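Local coordinates for protein exoenzyme S (Pseudomonas aeruginosa, PDB 6GN8) that is probably a secreted toxin with GTPase-activating (GTP-hydrolysis-stimulating) and ADP-ribosyltransferase activities, the piece here being the ADP-ribosyltransferase part, at residues 24-32 and 52-60. The protein carries 2 engineered substitutions. Residues are numbered along the deposited sequence; the frame is centred on the assembly and turned at random.
Sequences ADKALADGL and HSDAEVMAL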
ATOM      1  N   ALA C  24     -17.236 -42.772  22.471  1.00 83.94           N
ATOM      2  CA  ALA C  24     -17.630 -41.446  22.975  1.00 81.36           C
ATOM      3  C   ALA C  24     -18.787 -40.887  22.146  1.00 82.41           C
ATOM      4  O   ALA C  24     -19.709 -40.280  22.706  1.00 79.58           O
ATOM      5  CB  ALA C  24     -16.449 -40.492  22.937  1.00 82.63           C
ATOM      6  N   ASP C  25     -18.733 -41.129  20.809  1.00 78.55           N
ATOM      7  CA  ASP C  25     -19.754 -40.758  19.834  1.00 75.83           C
ATOM      8  C   ASP C  25     -21.028 -41.544  20.114  1.00 75.97           C
ATOM      9  O   ASP C  25     -22.098 -40.947  20.168  1.00 74.71           O
ATOM     10  CB  ASP C  25     -19.256 -40.998  18.392  1.00 78.40           C
ATOM     11  CG  ASP C  25     -18.228 -39.996  17.886  1.00 92.66           C
ATOM     12  OD1 ASP C  25     -17.981 -38.985  18.585  1.00 92.75           O
ATOM     13  OD2 ASP C  25     -17.668 -40.223  16.788  1.00102.12           O
ATOM     14  N   LYS C  26     -20.901 -42.866  20.345  1.00 71.43           N
ATOM     15  CA  LYS C  26     -22.009 -43.774  20.664  1.00 69.93           C
ATOM     16  C   LYS C  26     -22.647 -43.411  22.030  1.00 71.20           C
ATOM     17  O   LYS C  26     -23.880 -43.431  22.145  1.00 69.52           O
ATOM     18  CB  LYS C  26     -21.529 -45.242  20.636  1.00 73.18           C
ATOM     19  CG  LYS C  26     -22.527 -46.275  21.165  1.00 84.22           C
ATOM     20  CD  LYS C  26     -23.472 -46.832  20.099  1.00 93.59           C
ATOM     21  CE  LYS C  26     -24.662 -47.576  20.683  1.00103.63           C
ATOM     22  NZ  LYS C  26     -24.272 -48.748  21.522  1.00110.93           N
ATOM     23  N   ALA C  27     -21.813 -43.058  23.040  1.00 66.56           N
ATOM     24  CA  ALA C  27     -22.280 -42.659  24.377  1.00 65.44           C
ATOM     25  C   ALA C  27     -23.191 -41.397  24.291  1.00 67.69           C
ATOM     26  O   ALA C  27     -24.307 -41.389  24.842  1.00 65.54           O
ATOM     27  CB  ALA C  27     -21.090 -42.400  25.294  1.00 67.42           C
ATOM     28  N   LEU C  28     -22.710 -40.360  23.559  1.00 63.78           N
ATOM     29  CA  LEU C  28     -23.424 -39.111  23.302  1.00 61.37           C
ATOM     30  C   LEU C  28     -24.651 -39.378  22.423  1.00 63.54           C
ATOM     31  O   LEU C  28     -25.719 -38.843  22.727  1.00 62.15           O
ATOM     32  CB  LEU C  28     -22.496 -38.053  22.657  1.00 60.98           C
ATOM     33  CG  LEU C  28     -23.166 -36.753  22.170  1.00 63.69           C
ATOM     34  CD1 LEU C  28     -23.849 -35.979  23.308  1.00 62.15           C
ATOM     35  CD2 LEU C  28     -22.195 -35.904  21.402  1.00 65.95           C
ATOM     36  N   ALA C  29     -24.514 -40.218  21.363  1.00 60.24           N
ATOM     37  CA  ALA C  29     -25.631 -40.560  20.472  1.00 59.28           C
ATOM     38  C   ALA C  29     -26.762 -41.214  21.250  1.00 63.17           C
ATOM     39  O   ALA C  29     -27.921 -40.860  21.041  1.00 60.60           O
ATOM     40  CB  ALA C  29     -25.170 -41.472  19.344  1.00 61.09           C
ATOM     41  N   ASP C  30     -26.414 -42.130  22.186  1.00 62.63           N
ATOM     42  CA  ASP C  30     -27.365 -42.815  23.059  1.00 62.50           C
ATOM     43  C   ASP C  30     -28.023 -41.841  24.001  1.00 65.88           C
ATOM     44  O   ASP C  30     -29.238 -41.929  24.206  1.00 65.15           O
ATOM     45  CB  ASP C  30     -26.678 -43.933  23.848  1.00 66.78           C
ATOM     46  CG  ASP C  30     -26.288 -45.136  23.010  1.00 79.10           C
ATOM     47  OD1 ASP C  30     -26.839 -45.291  21.889  1.00 78.54           O
ATOM     48  OD2 ASP C  30     -25.437 -45.929  23.473  1.00 88.17           O
ATOM     49  N   GLY C  31     -27.228 -40.909  24.541  1.00 62.38           N
ATOM     50  CA  GLY C  31     -27.701 -39.855  25.436  1.00 60.84           C
ATOM     51  C   GLY C  31     -28.785 -39.004  24.800  1.00 61.53           C
ATOM     52  O   GLY C  31     -29.803 -38.725  25.440  1.00 61.25           O
ATOM     53  N   LEU C  32     -28.588 -38.638  23.512  1.00 54.82           N
ATOM     54  CA  LEU C  32     -29.520 -37.862  22.694  1.00 51.18           C
ATOM     55  C   LEU C  32     -30.820 -38.650  22.416  1.00 58.02           C
ATOM     56  O   LEU C  32     -31.900 -38.055  22.460  1.00 57.09           O
ATOM     57  CB  LEU C  32     -28.851 -37.433  21.374  1.00 49.28           C
ATOM     58  CG  LEU C  32     -27.821 -36.289  21.475  1.00 51.66           C
ATOM     59  CD1 LEU C  32     -26.935 -36.266  20.266  1.00 50.41           C
ATOM     60  CD2 LEU C  32     -28.494 -34.910  21.695  1.00 48.08           C
ATOM     61  N   HIS C  52     -19.940 -36.477   9.506  1.00 65.94           N
ATOM     62  CA  HIS C  52     -20.290 -36.402  10.924  1.00 62.65           C
ATOM     63  C   HIS C  52     -20.901 -37.680  11.449  1.00 65.06           C
ATOM     64  O   HIS C  52     -21.626 -38.362  10.725  1.00 65.51           O
ATOM     65  CB  HIS C  52     -21.256 -35.234  11.176  1.00 60.15           C
ATOM     66  CG  HIS C  52     -20.697 -33.908  10.782  1.00 61.69           C
ATOM     67  ND1 HIS C  52     -21.261 -33.165   9.765  1.00 62.05           N
ATOM     68  CD2 HIS C  52     -19.616 -33.250  11.259  1.00 62.76           C
ATOM     69  CE1 HIS C  52     -20.510 -32.080   9.659  1.00 60.67           C
ATOM     70  NE2 HIS C  52     -19.512 -32.086  10.541  1.00 61.56           N
ATOM     71  N   SER C  53     -20.636 -37.970  12.741  1.00 59.23           N
ATOM     72  CA  SER C  53     -21.176 -39.091  13.504  1.00 57.81           C
ATOM     73  C   SER C  53     -22.692 -38.941  13.673  1.00 59.18           C
ATOM     74  O   SER C  53     -23.217 -37.848  13.458  1.00 58.67           O
ATOM     75  CB  SER C  53     -20.514 -39.143  14.880  1.00 60.90           C
ATOM     76  OG  SER C  53     -20.962 -38.090  15.724  1.00 68.14           O
ATOM     77  N   ASP C  54     -23.382 -40.011  14.102  1.00 54.82           N
ATOM     78  CA  ASP C  54     -24.830 -40.015  14.363  1.00 53.41           C
ATOM     79  C   ASP C  54     -25.203 -38.959  15.397  1.00 54.82           C
ATOM     80  O   ASP C  54     -26.161 -38.241  15.196  1.00 52.27           O
ATOM     81  CB  ASP C  54     -25.300 -41.396  14.862  1.00 55.55           C
ATOM     82  CG  ASP C  54     -25.272 -42.547  13.868  1.00 65.53           C
ATOM     83  OD1 ASP C  54     -25.175 -42.282  12.649  1.00 65.26           O
ATOM     84  OD2 ASP C  54     -25.377 -43.723  14.315  1.00 73.58           O
ATOM     85  N   ALA C  55     -24.404 -38.843  16.470  1.00 53.91           N
ATOM     86  CA  ALA C  55     -24.563 -37.884  17.561  1.00 52.94           C
ATOM     87  C   ALA C  55     -24.569 -36.454  17.065  1.00 56.77           C
ATOM     88  O   ALA C  55     -25.404 -35.660  17.504  1.00 55.04           O
ATOM     89  CB  ALA C  55     -23.450 -38.063  18.578  1.00 54.83           C
ATOM     90  N   GLU C  56     -23.658 -36.135  16.126  1.00 54.69           N
ATOM     91  CA  GLU C  56     -23.490 -34.803  15.540  1.00 52.71           C
ATOM     92  C   GLU C  56     -24.645 -34.454  14.607  1.00 54.71           C
ATOM     93  O   GLU C  56     -25.168 -33.346  14.680  1.00 52.83           O
ATOM     94  CB  GLU C  56     -22.143 -34.725  14.800  1.00 55.08           C
ATOM     95  CG  GLU C  56     -20.972 -34.706  15.756  1.00 62.09           C
ATOM     96  CD  GLU C  56     -19.667 -35.288  15.260  1.00 85.85           C
ATOM     97  OE1 GLU C  56     -19.409 -35.273  14.034  1.00 69.42           O
ATOM     98  OE2 GLU C  56     -18.899 -35.773  16.119  1.00 84.43           O
ATOM     99  N   VAL C  57     -25.035 -35.396  13.731  1.00 52.20           N
ATOM    100  CA  VAL C  57     -26.133 -35.239  12.766  1.00 50.55           C
ATOM    101  C   VAL C  57     -27.448 -35.015  13.545  1.00 53.08           C
ATOM    102  O   VAL C  57     -28.180 -34.094  13.211  1.00 52.27           O
ATOM    103  CB  VAL C  57     -26.188 -36.438  11.772  1.00 55.02           C
ATOM    104  CG1 VAL C  57     -27.442 -36.402  10.898  1.00 53.95           C
ATOM    105  CG2 VAL C  57     -24.937 -36.475  10.898  1.00 55.77           C
ATOM    106  N   MET C  58     -27.710 -35.795  14.611  1.00 49.44           N
ATOM    107  CA  MET C  58     -28.911 -35.594  15.438  1.00 47.90           C
ATOM    108  C   MET C  58     -28.849 -34.251  16.196  1.00 49.68           C
ATOM    109  O   MET C  58     -29.853 -33.541  16.228  1.00 49.72           O
ATOM    110  CB  MET C  58     -29.106 -36.742  16.450  1.00 50.77           C
ATOM    111  CG  MET C  58     -29.372 -38.114  15.823  1.00 54.51           C
ATOM    112  SD  MET C  58     -29.802 -39.332  17.101  1.00 58.44           S
ATOM    113  CE  MET C  58     -28.253 -39.481  17.974  1.00 55.74           C
ATOM    114  N   ALA C  59     -27.687 -33.891  16.789  1.00 45.02           N
ATOM    115  CA  ALA C  59     -27.553 -32.620  17.516  1.00 44.85           C
ATOM    116  C   ALA C  59     -27.766 -31.390  16.595  1.00 47.63           C
ATOM    117  O   ALA C  59     -28.475 -30.445  16.982  1.00 44.88           O
ATOM    118  CB  ALA C  59     -26.203 -32.532  18.201  1.00 46.91           C
ATOM    119  N   LEU C  60     -27.154 -31.416  15.373  1.00 44.55           N
ATOM    120  CA  LEU C  60     -27.282 -30.351  14.375  1.00 41.98           C
ATOM    121  C   LEU C  60     -28.742 -30.245  13.917  1.00 45.28           C
ATOM    122  O   LEU C  60     -29.239 -29.137  13.764  1.00 45.60           O
ATOM    123  CB  LEU C  60     -26.330 -30.590  13.175  1.00 41.71           C
ATOM    124  CG  LEU C  60     -24.812 -30.381  13.425  1.00 44.80           C
ATOM    125  CD1 LEU C  60     -23.982 -31.150  12.404  1.00 46.38           C
ATOM    126  CD2 LEU C  60     -24.419 -28.913  13.369  1.00 40.86           C
TER
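Knobs-into-holes packing between two helices is illustrated here by a small knob, the methyl of Ala55, in the hole formed by Asp25, Leu28, Ala29 and Leu32. The methyl enters between backbone and side chains: Ala55 CB lies 3.6 Å from Asp25 O and 3.9 Å from Ala29 CB, while Leu28 CD2 flanks it. Two alanines opposite one another allow a close approach, the local axes of 24-32 and 54-60 coming to 8.5 Å and crossing at 36°. Beyond the knob, Leu32 reaches across with CD1 to Ala55 O (3.2 Å) and to Ala59 CB. The chain of Met58 bends at chi3 (-68°), which turns CE back onto Ala29 O (3.4 Å) and against Leu32 CB. At the other end, Ser53 and Glu56 form a capping box: Ser53 N donates to Glu56 OE1 (3.2 Å) from above the carboxylate plane, and the return bond from Glu56 N to Ser53 OG is weak. Asp25 OD1 comes within 4.2 Å of Glu56 OE2, their carboxylates turned 85° apart; Lys98 forms salt bridges with both acids and probably offsets their repulsion. Helix 83-99, which carries Lys98, also meets Leu28 through Gln90 and Leu32 through Leu87, so helix 24-36 rests against both 54-77 and 83-99.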